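Local atomic coordinates of MUTM (fpg) protein (Thermus thermophilus, PDB entry 1EE8), a protein that belongs to the MutM (Fpg) family, joining a beta-rich N-terminal domain and a helix-two-turn-helix domain to a C-terminal zinc finger. Residues A[163-168]-A[229-234]; A[173-178]-A[253-258]; A[236-241]-A[259-264]. All blocks are in the same frame, centred on the assembly; numbering follows the deposited sequence.

Overall arrangement
The three contacts form one cluster around the zinc finger, on the same side of the chain's centre. Contact 1 ties helix 161-170 to the loop leading into the finger, contact 2 sets the loop after that helix against strand 254-257, and contact 3 supplies three of the four zinc ligands. Centres lie about 9 Å apart for contacts 1 and 2, and about 11 Å from each to contact 3. D165 OD2 and H256 N, 2.8 Å apart, join contact 1 to contact 2 by a probable hydrogen bond. Contacts 2 and 3 share the zinc ion, since C258 completes the set of C238, C241 and C261. The side chain of V230 in contact 1 is about 7 Å from the metal.

Contact 1 (A[163-168]-A[229-234]); sequences YADEAL and AVYGRE
In the helix-two-turn-helix (H2TH) domain, helix 161-170 presents E166 and D165 to the 229-231 part of the loop that runs on into the zinc finger. The E166 carboxylate takes up three consecutive backbone N-H groups. Its OE1 accepts two of them: Y231 N, 2.8 Å away, comes in nearly along the C-O axis in an almost straight bond (175°), while V230 N, 3.0 Å from OE1, is met by the syn lone pair of that oxygen. The other oxygen, OE2, receives A229 N at 2.7 Å on its syn side, with the donor tilted somewhat out of the carboxylate plane. A bend in the chain at chi2 (-62°) brings the carboxylate to this row of amides. Three bonds on two oxygens fix its rotation, and the three donors would probably favour its charged form. Here helix 161-170 holds the peptide backbone of the segment leading to the finger through a side chain; no backbone-to-backbone hydrogen bond joins 163-168 to 229-234. Around these polar bonds V230 CG2 lies 3.5 Å from E166 OE1 and also rests against the carbonyl oxygen of D165. D165, one residue earlier on the helix, sends OD2 to the edge of the Y231 ring, 3.7 Å from CD1, with the carboxylate and ring planes 43° apart. Its polar ends have stronger partners: OD1 forms a salt bridge with K147 and OD2 accepts from H256 N, whose own ring also meets that of Y231. V230 to R233 form a type II beta turn, with G232 taking the positive phi. R233 folds back along the turn, so that its NH1 donates to A229 O at 2.8 Å and also bonds P237 O.

Contact 2 (A[173-178]-A[253-258]); sequences LSPFRP and RGTHFC. With ZN (zinc ion), chain C.
F176 drives the edge of its ring into the face of F257, a T-shaped pair that anchors the zinc-finger hairpin on the loop after helix 161-170. The centroids are 4.8 Å apart and the planes stand at 80°. F176 CE1 leads, poised above the middle of the F257 ring and 3.4 Å from its CE2. On the strand face turned to the loop T255 CG2 fills the angle between P175 and F176, touching P175 CB at 3.6 Å and F176 CZ at 3.8 Å. P175 CG touches both T255 CG2 and F257 CB, each at 3.9 Å. T255 sets OG1 beside its backbone N (chi1 -65°), where it bonds K147 NZ, and CG2 anti to that N, against P175 and F176. Alternation along strand 254-257 puts T255 and F257 on the face toward the loop, while the H256 side chain points from the other face.

The next shell sets the F176 ring. P175 CB lies over its centre, 4.1 Å above the plane, and R248 of strand 246-249 makes a cation-pi contact with it. The backbone is shaped by an ST turn in which S174 OG accepts F176 N. The strand ends at F257, and the next residue, C258, binds the zinc ion through SG at 2.3 Å.

Contact 3 (A[236-241]-A[259-264]); sequences LPCPAC and PTCQGE. With ZN (zinc ion), chain C.
C238, C241 and C261 converge on one zinc ion, and the compact part of this contact is the cluster of their sulfurs. C261 SG is 3.9 Å from C238 SG and 3.8 Å from C241 SG, spacings expected along the edges of a tetrahedron with zinc-sulfur bonds of 2.3 Å. C258, directly after strand 254-257, supplies the fourth sulfur of this Cys4 zinc finger. The three cysteines reach the metal by different first torsions: C238 holds SG anti to the backbone N (166°), C241 places it between the backbone N and the carbonyl carbon (75°), and in C261 it is anti to the carbonyl carbon (-69°). The C238-to-C241 pair forms a zinc knuckle, in which the chain wraps back over the first sulfur. A240 N donates to C238 SG at 3.3 Å, and C241 N to the same sulfur at 3.6 Å. On the inner side C238 packs against F169 of helix 161-170.

Away from the metal the contact thins quickly. A240 sits at the solvent side and brings only CB to C261 SG, at 3.9 Å. T260 is likewise exposed, its CB 4.4 Å from C241 SG, while its hydroxyl bonds R243. No hydrogen bond crosses between the two segments, and little surface is buried. T260 to G263 make a type I beta turn that carries C261 in its second position. Cohesion here therefore rests on metal coordination more than on apolar burial, and the two N-H groups aimed at C238 SG probably offset part of the negative charge of its thiolate.

Contact 1 (A[163-168]-A[229-234])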
loop_
_atom_site.group_PDB
_atom_site.type_symbol
_atom_site.label_atom_id
_atom_site.label_comp_id
_atom_site.label_asym_id
_atom_site.label_seq_id
_atom_site.Cartn_x
_atom_site.Cartn_y
_atom_site.Cartn_z
ATOM N N TYR A 163 25.654 -22.428 -11.312
ATOM C CA TYR A 163 26.579 -22.710 -10.238
ATOM C C TYR A 163 26.502 -24.112 -9.668
ATOM O O TYR A 163 27.478 -24.600 -9.097
ATOM C CB TYR A 163 26.447 -21.618 -9.182
ATOM C CG TYR A 163 26.738 -20.283 -9.828
ATOM C CD1 TYR A 163 25.717 -19.385 -10.114
ATOM C CD2 TYR A 163 28.027 -19.975 -10.274
ATOM C CE1 TYR A 163 25.963 -18.218 -10.835
ATOM C CE2 TYR A 163 28.283 -18.810 -11.000
ATOM C CZ TYR A 163 27.244 -17.937 -11.276
ATOM O OH TYR A 163 27.484 -16.797 -12.003
ATOM N N ALA A 164 25.361 -24.777 -9.823
ATOM C CA ALA A 164 25.273 -26.156 -9.357
ATOM C C ALA A 164 26.173 -26.955 -10.314
ATOM O O ALA A 164 27.055 -27.698 -9.878
ATOM C CB ALA A 164 23.843 -26.669 -9.431
ATOM N N ASP A 165 25.951 -26.786 -11.617
ATOM C CA ASP A 165 26.752 -27.481 -12.625
ATOM C C ASP A 165 28.253 -27.209 -12.421
ATOM O O ASP A 165 29.065 -28.137 -12.400
ATOM C CB ASP A 165 26.349 -27.036 -14.042
ATOM C CG ASP A 165 25.019 -27.629 -14.502
ATOM O OD1 ASP A 165 24.318 -28.258 -13.683
ATOM O OD2 ASP A 165 24.675 -27.462 -15.694
ATOM N N GLU A 166 28.624 -25.941 -12.259
ATOM C CA GLU A 166 30.031 -25.602 -12.083
ATOM C C GLU A 166 30.628 -26.140 -10.781
ATOM O O GLU A 166 31.776 -26.562 -10.750
ATOM C CB GLU A 166 30.232 -24.083 -12.166
ATOM C CG GLU A 166 30.016 -23.501 -13.564
ATOM C CD GLU A 166 30.990 -24.058 -14.595
ATOM O OE1 GLU A 166 30.521 -24.632 -15.599
ATOM O OE2 GLU A 166 32.221 -23.920 -14.404
ATOM N N ALA A 167 29.851 -26.133 -9.708
ATOM C CA ALA A 167 30.359 -26.626 -8.432
ATOM C C ALA A 167 30.595 -28.130 -8.515
ATOM O O ALA A 167 31.610 -28.647 -8.035
ATOM C CB ALA A 167 29.369 -26.304 -7.302
ATOM N N LEU A 168 29.647 -28.828 -9.127
ATOM C CA LEU A 168 29.734 -30.269 -9.281
ATOM C C LEU A 168 30.948 -30.672 -10.109
ATOM O O LEU A 168 31.597 -31.681 -9.826
ATOM C CB LEU A 168 28.443 -30.799 -9.912
ATOM C CG LEU A 168 27.244 -30.753 -8.955
ATOM C CD1 LEU A 168 25.938 -30.960 -9.713
ATOM C CD2 LEU A 168 27.435 -31.836 -7.878
ATOM N N ALA A 229 33.488 -24.162 -16.807
ATOM C CA ALA A 229 34.118 -25.395 -17.242
ATOM C C ALA A 229 33.162 -26.252 -18.056
ATOM O O ALA A 229 33.559 -26.855 -19.051
ATOM C CB ALA A 229 34.612 -26.182 -16.033
ATOM N N VAL A 230 31.900 -26.300 -17.637
ATOM C CA VAL A 230 30.922 -27.124 -18.329
ATOM C C VAL A 230 29.608 -26.437 -18.690
ATOM O O VAL A 230 28.985 -26.787 -19.694
ATOM C CB VAL A 230 30.599 -28.391 -17.500
ATOM C CG1 VAL A 230 31.876 -29.206 -17.273
ATOM C CG2 VAL A 230 29.971 -27.999 -16.167
ATOM N N TYR A 231 29.168 -25.475 -17.886
ATOM C CA TYR A 231 27.913 -24.808 -18.199
ATOM C C TYR A 231 27.949 -24.085 -19.542
ATOM O O TYR A 231 28.875 -23.326 -19.832
ATOM C CB TYR A 231 27.507 -23.795 -17.126
ATOM C CG TYR A 231 26.108 -23.296 -17.398
ATOM C CD1 TYR A 231 24.997 -24.029 -16.982
ATOM C CD2 TYR A 231 25.894 -22.168 -18.196
ATOM C CE1 TYR A 231 23.706 -23.661 -17.360
ATOM C CE2 TYR A 231 24.612 -21.794 -18.585
ATOM C CZ TYR A 231 23.523 -22.546 -18.166
ATOM O OH TYR A 231 22.258 -22.189 -18.570
ATOM N N GLY A 232 26.918 -24.316 -20.348
ATOM C CA GLY A 232 26.843 -23.683 -21.654
ATOM C C GLY A 232 27.933 -24.113 -22.624
ATOM O O GLY A 232 28.102 -23.490 -23.678
ATOM N N ARG A 233 28.673 -25.172 -22.289
ATOM C CA ARG A 233 29.743 -25.641 -23.163
ATOM C C ARG A 233 29.508 -27.036 -23.737
ATOM O O ARG A 233 30.466 -27.754 -24.029
ATOM C CB ARG A 233 31.082 -25.610 -22.419
ATOM C CG ARG A 233 31.443 -24.238 -21.879
ATOM C CD ARG A 233 32.864 -24.189 -21.347
ATOM N NE ARG A 233 33.849 -24.433 -22.398
ATOM C CZ ARG A 233 34.518 -25.573 -22.556
ATOM N NH1 ARG A 233 34.317 -26.590 -21.724
ATOM N NH2 ARG A 233 35.392 -25.695 -23.548
ATOM N N GLU A 234 28.243 -27.414 -23.905
ATOM C CA GLU A 234 27.906 -28.729 -24.453
ATOM C C GLU A 234 28.618 -28.965 -25.784
ATOM O O GLU A 234 28.500 -28.167 -26.712
ATOM C CB GLU A 234 26.392 -28.858 -24.670
ATOM C CG GLU A 234 25.966 -30.218 -25.232
ATOM C CD GLU A 234 24.487 -30.288 -25.586
ATOM O OE1 GLU A 234 23.982 -31.409 -25.815
ATOM O OE2 GLU A 234 23.830 -29.227 -25.643
#

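Contact 2 (A[173-178]-A[253-258])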
loop_
_atom_site.group_PDB
_atom_site.type_symbol
_atom_site.label_atom_id
_atom_site.label_comp_id
_atom_site.label_asym_id
_atom_site.label_seq_id
_atom_site.Cartn_x
_atom_site.Cartn_y
_atom_site.Cartn_z
ATOM N N LEU A 173 32.070 -34.505 -9.189
ATOM C CA LEU A 173 30.996 -35.380 -8.733
ATOM C C LEU A 173 29.864 -35.457 -9.747
ATOM O O LEU A 173 29.560 -34.481 -10.441
ATOM C CB LEU A 173 30.446 -34.885 -7.392
ATOM C CG LEU A 173 31.407 -34.942 -6.206
ATOM C CD1 LEU A 173 30.756 -34.303 -4.978
ATOM C CD2 LEU A 173 31.779 -36.393 -5.930
ATOM N N SER A 174 29.237 -36.622 -9.833
ATOM C CA SER A 174 28.135 -36.799 -10.761
ATOM C C SER A 174 26.907 -36.026 -10.303
ATOM O O SER A 174 26.504 -36.109 -9.145
ATOM C CB SER A 174 27.766 -38.268 -10.886
ATOM O OG SER A 174 26.572 -38.397 -11.624
ATOM N N PRO A 175 26.294 -35.262 -11.216
ATOM C CA PRO A 175 25.103 -34.484 -10.878
ATOM C C PRO A 175 23.906 -35.412 -10.686
ATOM O O PRO A 175 22.953 -35.084 -9.979
ATOM C CB PRO A 175 24.907 -33.594 -12.106
ATOM C CG PRO A 175 26.261 -33.565 -12.761
ATOM C CD PRO A 175 26.740 -34.964 -12.585
ATOM N N PHE A 176 23.984 -36.585 -11.304
ATOM C CA PHE A 176 22.885 -37.541 -11.286
ATOM C C PHE A 176 22.848 -38.632 -10.222
ATOM O O PHE A 176 21.824 -39.298 -10.060
ATOM C CB PHE A 176 22.781 -38.170 -12.675
ATOM C CG PHE A 176 22.998 -37.186 -13.788
ATOM C CD1 PHE A 176 24.224 -37.117 -14.447
ATOM C CD2 PHE A 176 22.000 -36.282 -14.135
ATOM C CE1 PHE A 176 24.453 -36.163 -15.430
ATOM C CE2 PHE A 176 22.222 -35.322 -15.119
ATOM C CZ PHE A 176 23.450 -35.262 -15.767
ATOM N N ARG A 177 23.939 -38.819 -9.488
ATOM C CA ARG A 177 23.960 -39.852 -8.462
ATOM C C ARG A 177 23.114 -39.443 -7.260
ATOM O O ARG A 177 22.934 -38.255 -6.990
ATOM C CB ARG A 177 25.396 -40.124 -8.006
ATOM C CG ARG A 177 26.062 -38.945 -7.325
ATOM C CD ARG A 177 27.523 -39.226 -7.022
ATOM N NE ARG A 177 27.701 -40.147 -5.904
ATOM C CZ ARG A 177 28.880 -40.454 -5.373
ATOM N NH1 ARG A 177 28.950 -41.296 -4.353
ATOM N NH2 ARG A 177 29.995 -39.921 -5.867
ATOM N N PRO A 178 22.568 -40.430 -6.530
ATOM C CA PRO A 178 21.746 -40.126 -5.354
ATOM C C PRO A 178 22.544 -39.257 -4.392
ATOM O O PRO A 178 23.725 -39.510 -4.159
ATOM C CB PRO A 178 21.448 -41.509 -4.778
ATOM C CG PRO A 178 21.389 -42.375 -6.015
ATOM C CD PRO A 178 22.591 -41.881 -6.799
ATOM N N ARG A 253 15.113 -29.673 -18.274
ATOM C CA ARG A 253 16.134 -29.324 -17.296
ATOM C C ARG A 253 17.491 -29.822 -17.757
ATOM O O ARG A 253 17.791 -31.014 -17.668
ATOM C CB ARG A 253 15.796 -29.936 -15.934
ATOM C CG ARG A 253 16.395 -29.185 -14.751
ATOM C CD ARG A 253 15.871 -27.751 -14.707
ATOM N NE ARG A 253 16.301 -27.025 -13.514
ATOM C CZ ARG A 253 15.970 -25.764 -13.249
ATOM N NH1 ARG A 253 15.205 -25.084 -14.093
ATOM N NH2 ARG A 253 16.405 -25.179 -12.139
ATOM N N GLY A 254 18.307 -28.901 -18.254
ATOM C CA GLY A 254 19.628 -29.267 -18.723
ATOM C C GLY A 254 20.640 -29.273 -17.600
ATOM O O GLY A 254 20.515 -28.522 -16.637
ATOM N N THR A 255 21.644 -30.132 -17.726
ATOM C CA THR A 255 22.705 -30.245 -16.734
ATOM C C THR A 255 23.992 -30.555 -17.486
ATOM O O THR A 255 24.097 -31.596 -18.144
ATOM C CB THR A 255 22.409 -31.377 -15.725
ATOM O OG1 THR A 255 21.246 -31.039 -14.958
ATOM C CG2 THR A 255 23.587 -31.585 -14.781
ATOM N N HIS A 256 24.958 -29.644 -17.406
ATOM C CA HIS A 256 26.239 -29.822 -18.087
ATOM C C HIS A 256 27.231 -30.537 -17.181
ATOM O O HIS A 256 27.285 -30.271 -15.980
ATOM C CB HIS A 256 26.824 -28.473 -18.507
ATOM C CG HIS A 256 25.926 -27.669 -19.393
ATOM N ND1 HIS A 256 24.758 -27.090 -18.944
ATOM C CD2 HIS A 256 26.026 -27.341 -20.704
ATOM C CE1 HIS A 256 24.179 -26.439 -19.938
ATOM N NE2 HIS A 256 24.929 -26.576 -21.018
ATOM N N PHE A 257 28.023 -31.433 -17.765
ATOM C CA PHE A 257 28.995 -32.201 -16.996
ATOM C C PHE A 257 29.930 -32.986 -17.909
ATOM O O PHE A 257 29.630 -33.195 -19.087
ATOM C CB PHE A 257 28.255 -33.197 -16.106
ATOM C CG PHE A 257 27.610 -34.312 -16.878
ATOM C CD1 PHE A 257 28.189 -35.577 -16.920
ATOM C CD2 PHE A 257 26.447 -34.081 -17.615
ATOM C CE1 PHE A 257 27.619 -36.599 -17.687
ATOM C CE2 PHE A 257 25.873 -35.091 -18.382
ATOM C CZ PHE A 257 26.460 -36.354 -18.419
ATOM N N CYS A 258 31.067 -33.411 -17.359
ATOM C CA CYS A 258 32.020 -34.224 -18.100
ATOM C C CYS A 258 31.805 -35.627 -17.566
ATOM O O CYS A 258 32.018 -35.886 -16.374
ATOM C CB CYS A 258 33.469 -33.806 -17.834
ATOM S SG CYS A 258 34.688 -34.962 -18.556
HETATM ZN ZN ZN C . 36.865 -34.150 -18.269
#

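Contact 3 (A[236-241]-A[259-264])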
loop_
_atom_site.group_PDB
_atom_site.type_symbol
_atom_site.label_atom_id
_atom_site.label_comp_id
_atom_site.label_asym_id
_atom_site.label_seq_id
_atom_site.Cartn_x
_atom_site.Cartn_y
_atom_site.Cartn_z
ATOM N N LEU A 236 31.807 -28.857 -26.317
ATOM C CA LEU A 236 33.161 -28.316 -26.268
ATOM C C LEU A 236 34.025 -29.219 -25.380
ATOM O O LEU A 236 33.501 -30.026 -24.600
ATOM C CB LEU A 236 33.153 -26.881 -25.720
ATOM C CG LEU A 236 32.470 -25.759 -26.516
ATOM C CD1 LEU A 236 33.102 -25.634 -27.901
ATOM C CD2 LEU A 236 30.982 -26.043 -26.633
ATOM N N PRO A 237 35.358 -29.092 -25.486
ATOM C CA PRO A 237 36.312 -29.891 -24.705
ATOM C C PRO A 237 36.329 -29.602 -23.205
ATOM O O PRO A 237 36.395 -28.445 -22.790
ATOM C CB PRO A 237 37.667 -29.540 -25.336
ATOM C CG PRO A 237 37.318 -29.035 -26.702
ATOM C CD PRO A 237 36.074 -28.234 -26.446
ATOM N N CYS A 238 36.271 -30.655 -22.395
ATOM C CA CYS A 238 36.353 -30.482 -20.949
ATOM C C CYS A 238 37.712 -29.812 -20.730
ATOM O O CYS A 238 38.673 -30.105 -21.438
ATOM C CB CYS A 238 36.315 -31.845 -20.248
ATOM S SG CYS A 238 36.808 -31.821 -18.506
ATOM N N PRO A 239 37.814 -28.898 -19.760
ATOM C CA PRO A 239 39.116 -28.258 -19.560
ATOM C C PRO A 239 40.119 -29.129 -18.803
ATOM O O PRO A 239 41.289 -28.774 -18.682
ATOM C CB PRO A 239 38.753 -26.988 -18.801
ATOM C CG PRO A 239 37.624 -27.455 -17.937
ATOM C CD PRO A 239 36.787 -28.288 -18.894
ATOM N N ALA A 240 39.664 -30.273 -18.307
ATOM C CA ALA A 240 40.547 -31.159 -17.554
ATOM C C ALA A 240 41.011 -32.397 -18.323
ATOM O O ALA A 240 42.164 -32.811 -18.193
ATOM C CB ALA A 240 39.866 -31.580 -16.249
ATOM N N CYS A 241 40.126 -32.984 -19.127
ATOM C CA CYS A 241 40.481 -34.188 -19.878
ATOM C C CYS A 241 40.313 -34.068 -21.388
ATOM O O CYS A 241 40.593 -35.020 -22.122
ATOM C CB CYS A 241 39.646 -35.368 -19.388
ATOM S SG CYS A 241 37.940 -35.319 -19.952
ATOM N N PRO A 259 31.359 -36.550 -18.431
ATOM C CA PRO A 259 31.117 -37.930 -18.002
ATOM C C PRO A 259 32.345 -38.558 -17.349
ATOM O O PRO A 259 32.260 -39.126 -16.257
ATOM C CB PRO A 259 30.721 -38.629 -19.300
ATOM C CG PRO A 259 30.057 -37.521 -20.086
ATOM C CD PRO A 259 31.008 -36.373 -19.852
ATOM N N THR A 260 33.490 -38.448 -18.011
ATOM C CA THR A 260 34.706 -39.033 -17.462
ATOM C C THR A 260 35.138 -38.409 -16.144
ATOM O O THR A 260 35.271 -39.105 -15.144
ATOM C CB THR A 260 35.882 -38.938 -18.447
ATOM O OG1 THR A 260 35.541 -39.616 -19.661
ATOM C CG2 THR A 260 37.123 -39.598 -17.846
ATOM N N CYS A 261 35.349 -37.097 -16.137
ATOM C CA CYS A 261 35.787 -36.410 -14.926
ATOM C C CYS A 261 34.800 -36.411 -13.763
ATOM O O CYS A 261 35.201 -36.233 -12.614
ATOM C CB CYS A 261 36.164 -34.967 -15.252
ATOM S SG CYS A 261 37.655 -34.825 -16.237
ATOM N N GLN A 262 33.519 -36.614 -14.049
ATOM C CA GLN A 262 32.521 -36.599 -12.988
ATOM C C GLN A 262 31.845 -37.938 -12.680
ATOM O O GLN A 262 30.688 -37.986 -12.263
ATOM C CB GLN A 262 31.483 -35.513 -13.289
ATOM C CG GLN A 262 32.074 -34.110 -13.178
ATOM C CD GLN A 262 31.107 -33.011 -13.576
ATOM O OE1 GLN A 262 31.010 -32.639 -14.750
ATOM N NE2 GLN A 262 30.380 -32.486 -12.595
ATOM N N GLY A 263 32.587 -39.023 -12.880
ATOM C CA GLY A 263 32.080 -40.350 -12.575
ATOM C C GLY A 263 30.842 -40.839 -13.297
ATOM O O GLY A 263 30.008 -41.517 -12.704
ATOM N N GLU A 264 30.723 -40.505 -14.576
ATOM C CA GLU A 264 29.590 -40.939 -15.380
ATOM C C GLU A 264 30.119 -41.576 -16.663
ATOM O O GLU A 264 31.084 -42.340 -16.628
ATOM C CB GLU A 264 28.685 -39.748 -15.716
ATOM C CG GLU A 264 27.856 -39.221 -14.546
ATOM C CD GLU A 264 26.901 -40.262 -13.971
ATOM O OE1 GLU A 264 27.352 -41.117 -13.183
ATOM O OE2 GLU A 264 25.699 -40.233 -14.315
HETATM ZN ZN ZN C . 36.865 -34.150 -18.269
#